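Local coordinates for coiled-coil quantitatively-enriched protein 1 (Schizosaccharomyces pombe, PDB 7CUJ), which links telomeres to the meiotic centrosome, acting as a molecular adaptor needed for telomere clustering in meiotic prophase, telomere length regulation and chromosome segregation, at residues Leu16-Leu21 / Leu211-Ser216; Ala64-Leu69 / Glu99-Phe104. All blocks are in the same frame, centred on the assembly; numbering follows the deposited sequence.

Interaction 1 of 2, residues Leu16-Leu21 / Leu211-Ser216; sequences LPMSAL and LIHLGS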
ATOM      1  N   LEU A  16      -5.548  -9.734 -29.259  1.00 29.67           N
ATOM      2  CA  LEU A  16      -5.188  -8.420 -29.766  1.00 30.67           C
ATOM      3  C   LEU A  16      -4.237  -7.751 -28.780  1.00 30.87           C
ATOM      4  O   LEU A  16      -4.451  -7.813 -27.569  1.00 30.84           O
ATOM      5  CB  LEU A  16      -6.462  -7.585 -29.930  1.00 29.06           C
ATOM      6  CG  LEU A  16      -7.428  -8.045 -31.022  1.00 29.56           C
ATOM      7  CD1 LEU A  16      -8.786  -7.385 -30.848  1.00 28.13           C
ATOM      8  CD2 LEU A  16      -6.868  -7.746 -32.403  1.00 30.72           C
ATOM      9  N   PRO A  17      -3.169  -7.073 -29.259  1.00 32.89           N
ATOM     10  CA  PRO A  17      -2.163  -6.505 -28.360  1.00 33.22           C
ATOM     11  C   PRO A  17      -2.638  -5.218 -27.690  1.00 31.86           C
ATOM     12  O   PRO A  17      -3.442  -4.477 -28.252  1.00 31.22           O
ATOM     13  CB  PRO A  17      -0.980  -6.223 -29.300  1.00 35.46           C
ATOM     14  CG  PRO A  17      -1.629  -5.955 -30.647  1.00 36.84           C
ATOM     15  CD  PRO A  17      -2.874  -6.820 -30.680  1.00 34.44           C
ATOM     16  N   MET A  18      -2.125  -4.967 -26.478  1.00 31.39           N
ATOM     17  CA  MET A  18      -2.420  -3.741 -25.754  1.00 31.05           C
ATOM     18  C   MET A  18      -1.496  -2.629 -26.246  1.00 30.27           C
ATOM     19  O   MET A  18      -0.370  -2.885 -26.670  1.00 30.32           O
ATOM     20  CB  MET A  18      -2.225  -3.916 -24.243  1.00 31.33           C
ATOM     21  CG  MET A  18      -3.105  -4.982 -23.621  1.00 32.52           C
ATOM     22  SD  MET A  18      -3.156  -4.830 -21.814  1.00 33.40           S
ATOM     23  CE  MET A  18      -4.635  -3.839 -21.619  1.00 35.00           C
ATOM     24  N   SER A  19      -1.992  -1.390 -26.167  1.00 29.33           N
ATOM     25  CA  SER A  19      -1.218  -0.210 -26.514  1.00 32.04           C
ATOM     26  C   SER A  19      -0.231   0.108 -25.392  1.00 32.38           C
ATOM     27  O   SER A  19      -0.344  -0.432 -24.294  1.00 30.80           O
ATOM     28  CB  SER A  19      -2.134   0.951 -26.771  1.00 31.97           C
ATOM     29  OG  SER A  19      -3.120   1.041 -25.755  1.00 31.05           O
ATOM     30  N   ALA A  20       0.724   1.003 -25.683  1.00 35.37           N
ATOM     31  CA  ALA A  20       1.705   1.444 -24.704  1.00 35.71           C
ATOM     32  C   ALA A  20       1.001   2.065 -23.498  1.00 34.66           C
ATOM     33  O   ALA A  20       1.413   1.840 -22.361  1.00 34.75           O
ATOM     34  CB  ALA A  20       2.688   2.401 -25.336  1.00 37.95           C
ATOM     35  N   LEU A  21      -0.074   2.821 -23.767  1.00 33.99           N
ATOM     36  CA  LEU A  21      -0.878   3.501 -22.760  1.00 32.62           C
ATOM     37  C   LEU A  21      -1.498   2.475 -21.814  1.00 30.55           C
ATOM     38  O   LEU A  21      -1.439   2.636 -20.599  1.00 31.31           O
ATOM     39  CB  LEU A  21      -1.981   4.298 -23.468  1.00 32.67           C
ATOM     40  CG  LEU A  21      -2.550   5.524 -22.749  1.00 33.28           C
ATOM     41  CD1 LEU A  21      -3.960   5.818 -23.237  1.00 33.33           C
ATOM     42  CD2 LEU A  21      -2.539   5.381 -21.235  1.00 31.71           C
ATOM     43  N   LEU A 211     -12.860 -10.955 -28.294  1.00 29.46           N
ATOM     44  CA  LEU A 211     -11.743 -10.027 -28.347  1.00 27.81           C
ATOM     45  C   LEU A 211     -11.082 -10.026 -26.970  1.00 25.85           C
ATOM     46  O   LEU A 211     -11.684  -9.593 -25.988  1.00 24.78           O
ATOM     47  CB  LEU A 211     -12.275  -8.635 -28.714  1.00 27.43           C
ATOM     48  CG  LEU A 211     -12.498  -8.335 -30.201  1.00 28.01           C
ATOM     49  CD1 LEU A 211     -12.909  -9.567 -30.994  1.00 28.79           C
ATOM     50  CD2 LEU A 211     -13.509  -7.215 -30.383  1.00 26.71           C
ATOM     51  N   ILE A 212      -9.852 -10.551 -26.914  1.00 25.65           N
ATOM     52  CA  ILE A 212      -9.121 -10.709 -25.670  1.00 25.17           C
ATOM     53  C   ILE A 212      -7.765 -10.025 -25.817  1.00 25.14           C
ATOM     54  O   ILE A 212      -6.982 -10.377 -26.696  1.00 26.97           O
ATOM     55  CB  ILE A 212      -8.983 -12.201 -25.299  1.00 26.23           C
ATOM     56  CG1 ILE A 212     -10.353 -12.839 -25.041  1.00 27.01           C
ATOM     57  CG2 ILE A 212      -8.051 -12.373 -24.108  1.00 25.48           C
ATOM     58  CD1 ILE A 212     -10.323 -14.340 -24.853  1.00 28.31           C
ATOM     59  N   HIS A 213      -7.500  -9.046 -24.946  1.00 23.26           N
ATOM     60  CA  HIS A 213      -6.228  -8.341 -24.971  1.00 23.99           C
ATOM     61  C   HIS A 213      -5.121  -9.230 -24.413  1.00 24.46           C
ATOM     62  O   HIS A 213      -5.265  -9.806 -23.335  1.00 23.14           O
ATOM     63  CB  HIS A 213      -6.319  -6.998 -24.235  1.00 23.09           C
ATOM     64  CG  HIS A 213      -6.592  -5.847 -25.141  1.00 23.19           C
ATOM     65  ND1 HIS A 213      -7.681  -5.018 -24.970  1.00 23.46           N
ATOM     66  CD2 HIS A 213      -5.932  -5.390 -26.225  1.00 24.61           C
ATOM     67  CE1 HIS A 213      -7.679  -4.095 -25.911  1.00 24.10           C
ATOM     68  NE2 HIS A 213      -6.615  -4.299 -26.691  1.00 24.75           N
ATOM     69  N   LEU A 214      -4.020  -9.321 -25.168  1.00 25.68           N
ATOM     70  CA  LEU A 214      -2.868 -10.121 -24.786  1.00 26.84           C
ATOM     71  C   LEU A 214      -2.215  -9.504 -23.551  1.00 26.61           C
ATOM     72  O   LEU A 214      -1.852  -8.326 -23.553  1.00 27.05           O
ATOM     73  CB  LEU A 214      -1.880 -10.193 -25.956  1.00 29.34           C
ATOM     74  CG  LEU A 214      -2.287 -11.077 -27.137  1.00 31.24           C
ATOM     75  CD1 LEU A 214      -1.499 -10.706 -28.385  1.00 33.09           C
ATOM     76  CD2 LEU A 214      -2.078 -12.548 -26.815  1.00 32.29           C
ATOM     77  N   GLY A 215      -2.100 -10.322 -22.497  1.00 26.26           N
ATOM     78  CA  GLY A 215      -1.381  -9.957 -21.286  1.00 24.53           C
ATOM     79  C   GLY A 215      -2.254  -9.215 -20.276  1.00 22.14           C
ATOM     80  O   GLY A 215      -1.759  -8.793 -19.234  1.00 21.27           O
ATOM     81  N   SER A 216      -3.547  -9.069 -20.596  1.00 21.15           N
ATOM     82  CA  SER A 216      -4.497  -8.378 -19.738  1.00 19.97           C
ATOM     83  C   SER A 216      -5.148  -9.371 -18.777  1.00 20.53           C
ATOM     84  O   SER A 216      -4.823 -10.557 -18.802  1.00 21.45           O
ATOM     85  CB  SER A 216      -5.528  -7.645 -20.563  1.00 19.22           C
ATOM     86  OG  SER A 216      -6.432  -8.554 -21.174  1.00 19.00           O
TER
HETATM   87  O   HOH W   1      -5.075  -1.744 -27.820  1.00 39.99           O

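Interaction 2 of 2, residues Ala64-Leu69 / Glu99-Phe104; sequences AKHPSL and ENSSKF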
ATOM      1  N   ALA A  64      -8.753  -2.692 -20.163  1.00 19.32           N
ATOM      2  CA  ALA A  64      -8.800  -3.651 -21.254  1.00 19.86           C
ATOM      3  C   ALA A  64      -9.935  -3.312 -22.219  1.00 21.18           C
ATOM      4  O   ALA A  64      -9.875  -3.671 -23.392  1.00 22.86           O
ATOM      5  CB  ALA A  64      -8.937  -5.053 -20.709  1.00 18.60           C
ATOM      6  N   LYS A  65     -10.976  -2.635 -21.720  1.00 21.85           N
ATOM      7  CA  LYS A  65     -12.062  -2.180 -22.576  1.00 23.06           C
ATOM      8  C   LYS A  65     -11.577  -0.988 -23.393  1.00 24.06           C
ATOM      9  O   LYS A  65     -11.485  -1.073 -24.616  1.00 25.88           O
ATOM     10  CB  LYS A  65     -13.308  -1.832 -21.758  1.00 22.67           C
ATOM     11  CG  LYS A  65     -14.079  -3.026 -21.222  1.00 23.74           C
ATOM     12  CD  LYS A  65     -15.218  -2.634 -20.304  1.00 25.61           C
ATOM     13  CE  LYS A  65     -15.333  -3.556 -19.107  1.00 25.16           C
ATOM     14  NZ  LYS A  65     -16.408  -3.126 -18.181  1.00 25.60           N
ATOM     15  N   HIS A  66     -11.247   0.109 -22.702  1.00 24.57           N
ATOM     16  CA  HIS A  66     -10.643   1.268 -23.339  1.00 26.22           C
ATOM     17  C   HIS A  66      -9.984   2.153 -22.288  1.00 26.27           C
ATOM     18  O   HIS A  66     -10.601   2.465 -21.273  1.00 27.09           O
ATOM     19  CB  HIS A  66     -11.689   2.062 -24.132  1.00 28.05           C
ATOM     20  CG  HIS A  66     -11.101   2.830 -25.266  1.00 30.01           C
ATOM     21  ND1 HIS A  66     -11.248   2.425 -26.575  1.00 31.78           N
ATOM     22  CD2 HIS A  66     -10.355   3.954 -25.299  1.00 30.98           C
ATOM     23  CE1 HIS A  66     -10.634   3.278 -27.368  1.00 33.75           C
ATOM     24  NE2 HIS A  66     -10.074   4.224 -26.609  1.00 32.86           N
ATOM     25  N   PRO A  67      -8.723   2.595 -22.498  1.00 26.53           N
ATOM     26  CA  PRO A  67      -8.047   3.470 -21.538  1.00 27.14           C
ATOM     27  C   PRO A  67      -8.741   4.814 -21.317  1.00 29.45           C
ATOM     28  O   PRO A  67      -8.580   5.426 -20.263  1.00 31.01           O
ATOM     29  CB  PRO A  67      -6.639   3.654 -22.132  1.00 27.60           C
ATOM     30  CG  PRO A  67      -6.788   3.303 -23.600  1.00 28.25           C
ATOM     31  CD  PRO A  67      -7.871   2.247 -23.649  1.00 26.68           C
ATOM     32  N   SER A  68      -9.537   5.250 -22.303  1.00 31.57           N
ATOM     33  CA  SER A  68     -10.177   6.556 -22.256  1.00 33.92           C
ATOM     34  C   SER A  68     -11.361   6.568 -21.286  1.00 33.28           C
ATOM     35  O   SER A  68     -11.992   7.605 -21.106  1.00 35.45           O
ATOM     36  CB  SER A  68     -10.561   7.038 -23.631  1.00 36.66           C
ATOM     37  OG  SER A  68     -11.641   6.277 -24.146  1.00 37.46           O
ATOM     38  N   LEU A  69     -11.637   5.424 -20.645  1.00 31.17           N
ATOM     39  CA  LEU A  69     -12.546   5.391 -19.508  1.00 31.58           C
ATOM     40  C   LEU A  69     -11.960   6.191 -18.339  1.00 32.82           C
ATOM     41  O   LEU A  69     -12.664   6.451 -17.364  1.00 34.95           O
ATOM     42  CB  LEU A  69     -12.836   3.940 -19.092  1.00 29.41           C
ATOM     43  CG  LEU A  69     -13.700   3.098 -20.034  1.00 29.41           C
ATOM     44  CD1 LEU A  69     -13.967   1.723 -19.442  1.00 27.96           C
ATOM     45  CD2 LEU A  69     -15.018   3.785 -20.363  1.00 31.63           C
ATOM     46  N   GLU A  99      -7.101   5.041 -31.682  1.00 72.80           N
ATOM     47  CA  GLU A  99      -5.675   5.309 -31.566  1.00 77.26           C
ATOM     48  C   GLU A  99      -5.035   4.350 -30.562  1.00 73.58           C
ATOM     49  O   GLU A  99      -3.913   3.890 -30.773  1.00 76.56           O
ATOM     50  CB  GLU A  99      -5.459   6.767 -31.156  1.00 83.62           C
ATOM     51  CG  GLU A  99      -3.998   7.167 -31.027  1.00 90.24           C
ATOM     52  CD  GLU A  99      -3.752   8.657 -30.857  1.00 97.70           C
ATOM     53  OE1 GLU A  99      -4.641   9.351 -30.318  1.00103.22           O
ATOM     54  OE2 GLU A  99      -2.672   9.123 -31.273  1.00103.42           O
ATOM     55  N   ASN A 100      -5.761   4.048 -29.477  1.00 66.63           N
ATOM     56  CA  ASN A 100      -5.190   3.330 -28.348  1.00 59.76           C
ATOM     57  C   ASN A 100      -5.920   2.013 -28.084  1.00 51.94           C
ATOM     58  O   ASN A 100      -5.673   1.369 -27.065  1.00 47.31           O
ATOM     59  CB  ASN A 100      -5.134   4.205 -27.091  1.00 62.69           C
ATOM     60  CG  ASN A 100      -4.002   5.211 -27.118  1.00 64.64           C
ATOM     61  OD1 ASN A 100      -2.834   4.842 -27.033  1.00 66.17           O
ATOM     62  ND2 ASN A 100      -4.340   6.485 -27.229  1.00 67.60           N
ATOM     63  N   SER A 101      -6.807   1.607 -29.001  1.00 49.65           N
ATOM     64  CA  SER A 101      -7.528   0.351 -28.846  1.00 44.66           C
ATOM     65  C   SER A 101      -7.386  -0.516 -30.092  1.00 42.82           C
ATOM     66  O   SER A 101      -7.875  -0.162 -31.162  1.00 45.98           O
ATOM     67  CB  SER A 101      -8.978   0.574 -28.498  1.00 42.92           C
ATOM     68  OG  SER A 101      -9.671  -0.664 -28.418  1.00 39.53           O
ATOM     69  N   SER A 102      -6.722  -1.665 -29.922  1.00 40.03           N
ATOM     70  CA  SER A 102      -6.607  -2.687 -30.949  1.00 39.72           C
ATOM     71  C   SER A 102      -7.980  -3.263 -31.276  1.00 37.23           C
ATOM     72  O   SER A 102      -8.164  -3.849 -32.337  1.00 38.93           O
ATOM     73  CB  SER A 102      -5.683  -3.787 -30.504  1.00 39.96           C
ATOM     74  OG  SER A 102      -4.336  -3.475 -30.810  1.00 45.12           O
ATOM     75  N   LYS A 103      -8.924  -3.118 -30.341  1.00 34.92           N
ATOM     76  CA  LYS A 103     -10.252  -3.692 -30.490  1.00 34.64           C
ATOM     77  C   LYS A 103     -11.069  -2.867 -31.483  1.00 37.32           C
ATOM     78  O   LYS A 103     -11.696  -3.423 -32.382  1.00 37.80           O
ATOM     79  CB  LYS A 103     -10.937  -3.813 -29.127  1.00 30.89           C
ATOM     80  CG  LYS A 103     -10.387  -4.920 -28.242  1.00 28.61           C
ATOM     81  CD  LYS A 103     -11.123  -5.073 -26.936  1.00 28.25           C
ATOM     82  CE  LYS A 103     -10.615  -6.254 -26.137  1.00 26.80           C
ATOM     83  NZ  LYS A 103     -11.292  -6.349 -24.823  1.00 26.28           N
ATOM     84  N   PHE A 104     -11.052  -1.540 -31.305  1.00 39.02           N
ATOM     85  CA  PHE A 104     -11.708  -0.618 -32.217  1.00 40.48           C
ATOM     86  C   PHE A 104     -11.136  -0.785 -33.624  1.00 43.57           C
ATOM     87  O   PHE A 104     -11.893  -0.892 -34.589  1.00 45.63           O
ATOM     88  CB  PHE A 104     -11.571   0.823 -31.717  1.00 40.75           C
ATOM     89  CG  PHE A 104     -12.670   1.290 -30.797  1.00 39.77           C
ATOM     90  CD1 PHE A 104     -12.942   0.621 -29.612  1.00 37.57           C
ATOM     91  CD2 PHE A 104     -13.423   2.416 -31.104  1.00 41.74           C
ATOM     92  CE1 PHE A 104     -13.952   1.056 -28.766  1.00 38.03           C
ATOM     93  CE2 PHE A 104     -14.430   2.853 -30.255  1.00 42.01           C
ATOM     94  CZ  PHE A 104     -14.693   2.173 -29.086  1.00 40.06           C
TER

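Interaction 1 of 2, residues Leu16-Leu21 / Leu211-Ser216
Leu16 and His213 pair as a parallel beta bridge at the edge of the six-stranded parallel sheet of this alpha/beta domain, one internal piece of the longer protein, where strand 11-16, outermost within the chain, runs beside strand 208-213. Two backbone hydrogen bonds enclose the bridge: Leu16 N gives its proton to Ile212 O at 3.0 Å, and Leu16 O receives one from Leu214 N at 2.9 Å. One residue thus reaches two partners on the neighbouring strand, as parallel pairing requires. His213 CA also directs a C-H at Leu16 O.

Apolar contacts fill in around this backbone frame. The Leu16 and Leu211 side chains cross obliquely, CD1 of Leu16 lying 3.9 Å from CG of Leu211, while Phe106 of helix 102-112 also touches Leu16; branched aliphatic residues suit such a buried place. CD1 of Leu214 lies against the start of Pro17, whose ring leaves no backbone N-H to pair as the chain departs from the strand. Met18 supplies a flexible arm: its CG, anti to its own carbonyl carbon (chi1 -60°), rests 3.8 Å from His213 CB; chi1 and chi2 bring SD to 3.9 Å from Ser216 CB, and the bend at chi3 (94°) turns CE to the same carbon. SD stands obliquely to the imidazole, 5.5 Å from its centroid. With an alanine in place of Met18, a gap is likely to open beside His213 CB, and Ser216 CB would lose its sulfur and methyl neighbours.

Polar contacts follow the imidazole and the turn. Pro17 O meets the ring edge near CD2, and a water lies within hydrogen-bonding distance of both Pro17 O and His213 NE2. After the strand, a type II turn from His213 to Ser216 uses Gly215 at positive phi, which glycine tolerates readily. Ser216 is the N-cap of helix 217-223: its OG accepts from Glu218 N and donates to His213 O at 2.8 Å.

Interaction 2 of 2, residues Ala64-Leu69 / Glu99-Phe104
His66 directs the edge of its imidazole at the face of Phe104, a T-shaped pair that joins the end of helix 47-65 to the first turn of helix 102-112. The ring centroids are 5.0 Å apart and the planes stand at 74°, with His66 CE1 above the Phe104 face toward its rim. That same CE1 lies 3.4 Å from Ser101 CB. His66 ND1 is buried here with no polar partner in the model. The histidine has just left helical geometry, and CG opposite its backbone N (chi1 -153°) helps carry the ring across to the other helix.

Beside this pair, Pro67 CG packs on Asn100 CB at 4.0 Å, and the rigid proline ring also touches Leu21 and Met25 of helix 20-32. Lys103 reaches with its extended chain to the C-terminal end of helix 47-65, where NZ makes a weak bond to Ala64 O at 3.4 Å. Its stronger partners lie beyond the pair of segments: a salt bridge to Glu218 and a hydrogen bond to Tyr189 O, so the long side chain suits a buried charge that must span several elements.

Farther out, Leu131 touches His66, while Leu135 and the Trp138 ring meet Phe104, all three from helix 129-141. Ser101, small enough to admit the imidazole, is the N-cap: its OG accepts weak bonds from Lys103 N and, at 3.3 Å, Phe104 N.

Overall arrangement
The two contacts have centres 9 Å apart and touch directly, interaction 2 lying along the chain within the long loop that interaction 1 closes. Two probable hydrogen bonds fasten the loop after strand 11-16 to the lead-in and first residue of helix 102-112: Ser19 OG to Asn100 O and Pro17 O to Ser102 OG, each 2.9 Å. Lys103 lies against strand 208-213, its CE 3.4 Å from His213 ND1, and that nitrogen makes a weak bond to Ala64 O, the carbonyl Lys103 also reaches. Glu218 serves both contacts, accepting from His213 N and pairing with Lys103. Together they join the sheet edge to helices 47-65 and 102-112.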